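Local coordinates for putative uncharacterized protein (Pseudomonas phage 201phi2-1, PDB 3R4V) that is a phage tubulin-like protein of the tubulin/FtsZ type, its precise role unassigned here, and is modelled with guanosine-5'-diphosphate and a magnesium ion, at residues 17-23 and 168-173; 28-34 and 45-50. One frame throughout, in Å; residues are numbered along the deposited sequence. Where two conformers were deposited one is given.

Both contacts belong to the amino-terminal, nucleotide-carrying half of a tubulin-like fold, and their centres lie about 15 Å apart. Along the chain, helix 11-18 of contact 1 leads through residues 19-27 to strand 28-32 of contact 2, so contact 2 is nested inside the long loop that contact 1 closes with helix 161-178. Contact 1 joins the end of helix 11-18 and the following turn to helix 161-178, beside strand 6-10; contact 2 joins the last two parallel strands at one end of the sheet. They touch where A18 CB packs on C30 SG at 3.6 Å. Each also approaches the bound guanosine-5'-diphosphate, through the side chains of I168 and D32.

Contact 1: residues 17-23 and 168-173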
loop_
_atom_site.group_PDB
_atom_site.type_symbol
_atom_site.label_atom_id
_atom_site.label_comp_id
_atom_site.label_asym_id
_atom_site.label_seq_id
_atom_site.Cartn_x
_atom_site.Cartn_y
_atom_site.Cartn_z
ATOM N N VAL A 17 -1.135 -11.440 -1.060
ATOM C CA VAL A 17 -0.393 -11.191 0.175
ATOM C C VAL A 17 -1.153 -11.737 1.383
ATOM O O VAL A 17 -0.551 -12.302 2.298
ATOM C CB VAL A 17 -0.077 -9.696 0.371
ATOM C CG1 VAL A 17 0.560 -9.462 1.732
ATOM C CG2 VAL A 17 0.856 -9.221 -0.728
ATOM N N ALA A 18 -2.473 -11.577 1.380
ATOM C CA ALA A 18 -3.308 -12.110 2.463
ATOM C C ALA A 18 -3.098 -13.609 2.733
ATOM O O ALA A 18 -3.139 -14.053 3.889
ATOM C CB ALA A 18 -4.778 -11.818 2.192
ATOM N N THR A 19 -2.872 -14.397 1.685
ATOM C CA THR A 19 -2.717 -15.844 1.868
ATOM C C THR A 19 -1.579 -16.159 2.845
ATOM O O THR A 19 -1.545 -17.220 3.463
ATOM C CB THR A 19 -2.472 -16.590 0.533
ATOM O OG1 THR A 19 -1.188 -16.238 0.002
ATOM C CG2 THR A 19 -3.561 -16.258 -0.487
ATOM N N LYS A 20 -0.651 -15.222 2.987
ATOM C CA LYS A 20 0.515 -15.453 3.823
ATOM C C LYS A 20 0.253 -15.023 5.256
ATOM O O LYS A 20 1.074 -15.249 6.146
ATOM C CB LYS A 20 1.725 -14.730 3.233
ATOM C CG LYS A 20 1.991 -15.164 1.807
ATOM C CD LYS A 20 3.237 -14.540 1.229
ATOM C CE LYS A 20 3.567 -15.200 -0.099
ATOM N NZ LYS A 20 3.648 -16.680 0.048
ATOM N N LEU A 21 -0.912 -14.423 5.473
ATOM C CA LEU A 21 -1.272 -13.892 6.776
ATOM C C LEU A 21 -2.570 -14.480 7.332
ATOM O O LEU A 21 -3.179 -13.900 8.235
ATOM C CB LEU A 21 -1.367 -12.366 6.700
ATOM C CG LEU A 21 -0.064 -11.666 6.296
ATOM C CD1 LEU A 21 -0.286 -10.217 5.840
ATOM C CD2 LEU A 21 0.928 -11.723 7.455
ATOM N N VAL A 22 -2.988 -15.636 6.811
ATOM C CA VAL A 22 -4.263 -16.220 7.215
ATOM C C VAL A 22 -4.288 -16.609 8.690
ATOM O O VAL A 22 -5.357 -16.751 9.284
ATOM C CB VAL A 22 -4.660 -17.431 6.340
ATOM C CG1 VAL A 22 -5.001 -16.977 4.925
ATOM C CG2 VAL A 22 -3.557 -18.489 6.340
ATOM N N ASP A 23 -3.111 -16.769 9.288
ATOM C CA ASP A 23 -3.045 -17.099 10.701
ATOM C C ASP A 23 -3.606 -15.971 11.565
ATOM O O ASP A 23 -3.897 -16.179 12.742
ATOM C CB ASP A 23 -1.608 -17.429 11.108
ATOM C CG ASP A 23 -0.639 -16.325 10.744
ATOM O OD1 ASP A 23 -0.263 -16.226 9.553
ATOM O OD2 ASP A 23 -0.259 -15.556 11.649
ATOM N N ILE A 168 6.642 -8.406 1.811
ATOM C CA ILE A 168 5.590 -7.527 2.296
ATOM C C ILE A 168 4.941 -8.134 3.532
ATOM O O ILE A 168 4.722 -7.454 4.521
ATOM C CB ILE A 168 4.532 -7.238 1.216
ATOM C CG1 ILE A 168 5.147 -6.366 0.115
ATOM C CG2 ILE A 168 3.322 -6.538 1.836
ATOM C CD1 ILE A 168 4.228 -6.123 -1.094
ATOM N N ALA A 169 4.642 -9.425 3.488
ATOM C CA ALA A 169 4.023 -10.066 4.640
ATOM C C ALA A 169 4.912 -9.954 5.883
ATOM O O ALA A 169 4.413 -9.756 6.991
ATOM C CB ALA A 169 3.700 -11.528 4.350
ATOM N N GLU A 170 6.219 -10.076 5.704
ATOM C CA GLU A 170 7.129 -10.000 6.854
ATOM C C GLU A 170 7.174 -8.590 7.437
ATOM O O GLU A 170 7.326 -8.418 8.650
ATOM C CB GLU A 170 8.529 -10.494 6.498
ATOM C CG GLU A 170 8.637 -12.013 6.404
ATOM C CD GLU A 170 8.410 -12.703 7.742
ATOM O OE1 GLU A 170 8.795 -12.132 8.785
ATOM O OE2 GLU A 170 7.841 -13.815 7.750
ATOM N N LYS A 171 7.038 -7.582 6.578
ATOM C CA LYS A 171 6.957 -6.205 7.057
ATOM C C LYS A 171 5.640 -5.943 7.773
ATOM O O LYS A 171 5.611 -5.260 8.797
ATOM C CB LYS A 171 7.120 -5.210 5.909
ATOM C CG LYS A 171 8.516 -5.136 5.317
ATOM C CD LYS A 171 8.453 -4.300 4.042
ATOM C CE LYS A 171 9.811 -3.973 3.467
ATOM N NZ LYS A 171 9.626 -3.125 2.242
ATOM N N ILE A 172 4.547 -6.487 7.235
ATOM C CA ILE A 172 3.249 -6.334 7.870
ATOM C C ILE A 172 3.268 -6.914 9.283
ATOM O O ILE A 172 2.734 -6.318 10.210
ATOM C CB ILE A 172 2.134 -6.980 7.038
ATOM C CG1 ILE A 172 1.940 -6.165 5.755
ATOM C CG2 ILE A 172 0.838 -7.010 7.834
ATOM C CD1 ILE A 172 0.870 -6.700 4.836
ATOM N N ARG A 173 3.878 -8.082 9.438
ATOM C CA ARG A 173 4.040 -8.674 10.762
ATOM C C ARG A 173 4.801 -7.775 11.741
ATOM O O ARG A 173 4.503 -7.770 12.937
ATOM C CB ARG A 173 4.743 -10.022 10.657
ATOM C CG ARG A 173 3.955 -11.036 9.857
ATOM C CD ARG A 173 4.469 -12.429 10.115
ATOM N NE ARG A 173 3.728 -13.422 9.345
ATOM C CZ ARG A 173 2.584 -13.984 9.729
ATOM N NH1 ARG A 173 2.014 -13.648 10.883
ATOM N NH2 ARG A 173 1.999 -14.879 8.946
#
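L21 divides its two methyls between I172 and R173: CD1 meets I172 CD1 at 3.8 Å, while CD2 sits over the centre of one face of the R173 guanidinium, 3.6 Å from R173 CZ. Alongside, V17 turns CG1 toward the other helix, to 4.0 Å from I168 CG2, and K20 CB reaches A169 CB at 3.9 Å. The small A169 probably allows the backbones to come near, its CA being 6.4 Å from V17 CA. This buried side belongs to the helical layer packed on one face of the central sheet of the tubulin-like fold, where helix 11-18 and helix 161-178 are neighbours; F9 and L7 of strand 6-10 and F116 of strand 113-119 lie against it. Toward solvent the contact turns polar. R173, extended from CG to NE, grips the exposed D23 end-on: NH2 donates to OD1 at 2.7 Å, nearly straight at 171°, and NH1 to OD2 at 3.1 Å. With carboxylate and guanidinium only 23° from coplanar, the two bonds probably hold the guanidinium flat over the L21 methyl. K20 NZ forms salt bridges with E162 and D166, earlier on helix 161-178, and so ties the turn to the same helix.

Contact 2: residues 28-34 and 45-50; sequences VHCFDTC and VNVTLT
N46 sets the ND2 end of its amide over one face of the H29 ring, 3.5 Å from H29 CE1 and offset toward the rim, with the two planes 18° apart. Its CG stands beside the backbone N (chi1 -60°), which lets ND2 turn back to V28 O at 3.1 Å; N46 N donates to the same oxygen from the opposite face of the carbonyl plane, so two bonds grip it. From there strand 28-32 and its parallel neighbour 46-49, an outermost strand of the sheet within this chain, exchange backbone bonds at alternate residues: C30 N to N46 O, T48 N to C30 O, D32 N to T48 O, the longest at 3.3 Å, and T50 N to D32 O. On the face carrying H29 and N46, F31 and T48 also lie side by side, T48 CB 3.7 Å from F31 CD2. A water near that ring donates to C30 O and bonds T48 OG1, giving the carbonyl a second donor. At the start of the pair V28 CB meets V45 CG1 at 3.6 Å. On the other face C30 CB nears V47 CG2, and C30 also packs on M15 and A18 of helix 11-18. Further along, L49 CD2 packs on D32 CB, and D32 OD2 accepts the N-H of T33 at 2.8 Å, on its anti side and 34° out of the carboxylate plane. The D32 side chain lies about 4 Å from both the bound guanosine-5'-diphosphate and the magnesium ion. A parallel strand whose carboxyl end runs up to the nucleotide is typical of the Rossmann-like nucleotide-binding domain of the tubulin/FtsZ fold.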
loop_
_atom_site.group_PDB
_atom_site.type_symbol
_atom_site.label_atom_id
_atom_site.label_comp_id
_atom_site.label_asym_id
_atom_site.label_seq_id
_atom_site.Cartn_x
_atom_site.Cartn_y
_atom_site.Cartn_z
ATOM N N VAL A 28 -8.188 -10.056 9.535
ATOM C CA VAL A 28 -7.917 -9.847 8.113
ATOM C C VAL A 28 -9.209 -9.686 7.290
ATOM O O VAL A 28 -10.133 -10.503 7.377
ATOM C CB VAL A 28 -7.056 -11.006 7.556
ATOM C CG1 VAL A 28 -6.841 -10.852 6.080
ATOM C CG2 VAL A 28 -5.711 -11.078 8.293
ATOM N N HIS A 29 -9.269 -8.620 6.500
ATOM C CA HIS A 29 -10.428 -8.323 5.664
ATOM C C HIS A 29 -9.985 -8.106 4.227
ATOM O O HIS A 29 -9.190 -7.199 3.949
ATOM C CB HIS A 29 -11.131 -7.066 6.173
ATOM C CG HIS A 29 -11.649 -7.197 7.571
ATOM N ND1 HIS A 29 -12.989 -7.350 7.853
ATOM C CD2 HIS A 29 -11.007 -7.213 8.763
ATOM C CE1 HIS A 29 -13.151 -7.457 9.162
ATOM N NE2 HIS A 29 -11.964 -7.376 9.738
ATOM N N CYS A 30 -10.500 -8.930 3.315
ATOM C CA CYS A 30 -10.105 -8.860 1.908
ATOM C C CYS A 30 -11.246 -8.381 1.029
ATOM O O CYS A 30 -12.392 -8.744 1.253
ATOM C CB CYS A 30 -9.652 -10.233 1.410
ATOM S SG CYS A 30 -8.253 -10.909 2.304
ATOM N N PHE A 31 -10.915 -7.587 0.017
ATOM C CA PHE A 31 -11.904 -7.069 -0.922
ATOM C C PHE A 31 -11.405 -7.182 -2.361
ATOM O O PHE A 31 -10.230 -6.942 -2.640
ATOM C CB PHE A 31 -12.214 -5.600 -0.599
ATOM C CG PHE A 31 -12.682 -5.386 0.807
ATOM C CD1 PHE A 31 -11.778 -5.103 1.815
ATOM C CD2 PHE A 31 -14.023 -5.517 1.130
ATOM C CE1 PHE A 31 -12.202 -4.931 3.123
ATOM C CE2 PHE A 31 -14.456 -5.352 2.433
ATOM C CZ PHE A 31 -13.542 -5.058 3.435
ATOM N N ASP A 32 -12.305 -7.545 -3.267
ATOM C CA ASP A 32 -11.991 -7.597 -4.689
ATOM C C ASP A 32 -13.280 -7.469 -5.486
ATOM O O ASP A 32 -14.377 -7.447 -4.921
ATOM C CB ASP A 32 -11.270 -8.905 -5.052
ATOM C CG ASP A 32 -10.282 -8.739 -6.209
ATOM O OD1 ASP A 32 -9.445 -9.644 -6.407
ATOM O OD2 ASP A 32 -10.325 -7.705 -6.916
ATOM N N THR A 33 -13.134 -7.390 -6.802
ATOM C CA THR A 33 -14.261 -7.190 -7.704
ATOM C C THR A 33 -14.712 -8.497 -8.343
ATOM O O THR A 33 -15.773 -8.565 -8.973
ATOM C CB THR A 33 -13.890 -6.185 -8.794
ATOM O OG1 THR A 33 -12.651 -6.581 -9.395
ATOM C CG2 THR A 33 -13.729 -4.791 -8.188
ATOM N N CYS A 34 -13.887 -9.529 -8.191
ATOM C CA CYS A 34 -14.269 -10.875 -8.619
ATOM C C CYS A 34 -13.521 -11.885 -7.764
ATOM O O CYS A 34 -12.957 -11.522 -6.736
ATOM C CB CYS A 34 -13.996 -11.099 -10.109
ATOM S SG CYS A 34 -14.898 -12.500 -10.832
ATOM N N VAL A 45 -10.213 -16.173 6.668
ATOM C CA VAL A 45 -10.311 -14.727 6.855
ATOM C C VAL A 45 -11.589 -14.180 6.214
ATOM O O VAL A 45 -12.373 -14.929 5.626
ATOM C CB VAL A 45 -9.082 -13.993 6.283
ATOM C CG1 VAL A 45 -7.792 -14.511 6.935
ATOM C CG2 VAL A 45 -9.020 -14.136 4.773
ATOM N N ASN A 46 -11.803 -12.877 6.340
ATOM C CA ASN A 46 -12.955 -12.245 5.716
ATOM C C ASN A 46 -12.697 -11.953 4.244
ATOM O O ASN A 46 -11.643 -11.435 3.880
ATOM C CB ASN A 46 -13.339 -10.967 6.463
ATOM C CG ASN A 46 -13.703 -11.229 7.915
ATOM O OD1 ASN A 46 -14.787 -11.728 8.209
ATOM N ND2 ASN A 46 -12.797 -10.893 8.827
ATOM N N VAL A 47 -13.657 -12.309 3.396
ATOM C CA VAL A 47 -13.566 -11.982 1.978
ATOM C C VAL A 47 -14.886 -11.410 1.493
ATOM O O VAL A 47 -15.938 -12.030 1.659
ATOM C CB VAL A 47 -13.208 -13.216 1.131
ATOM C CG1 VAL A 47 -13.175 -12.847 -0.339
ATOM C CG2 VAL A 47 -11.871 -13.790 1.571
ATOM N N THR A 48 -14.827 -10.223 0.897
ATOM C CA THR A 48 -16.023 -9.588 0.364
ATOM C C THR A 48 -15.781 -9.157 -1.077
ATOM O O THR A 48 -14.829 -8.436 -1.362
ATOM C CB THR A 48 -16.431 -8.370 1.207
ATOM O OG1 THR A 48 -16.548 -8.754 2.584
ATOM C CG2 THR A 48 -17.757 -7.799 0.718
ATOM N N LEU A 49 -16.638 -9.626 -1.980
ATOM C CA LEU A 49 -16.540 -9.277 -3.397
ATOM C C LEU A 49 -17.662 -8.318 -3.783
ATOM O O LEU A 49 -18.825 -8.559 -3.450
ATOM C CB LEU A 49 -16.619 -10.533 -4.272
ATOM C CG LEU A 49 -15.653 -11.665 -3.906
ATOM C CD1 LEU A 49 -15.876 -12.861 -4.819
ATOM C CD2 LEU A 49 -14.207 -11.197 -3.965
ATOM N N THR A 50 -17.302 -7.229 -4.467
ATOM C CA THR A 50 -18.282 -6.245 -4.909
ATOM C C THR A 50 -19.242 -6.843 -5.932
ATOM O O THR A 50 -18.917 -7.812 -6.622
ATOM C CB THR A 50 -17.616 -4.984 -5.518
ATOM O OG1 THR A 50 -16.710 -5.372 -6.559
ATOM C CG2 THR A 50 -16.842 -4.216 -4.457
HETATM O O HOH W 1 -14.052 -8.864 3.801
#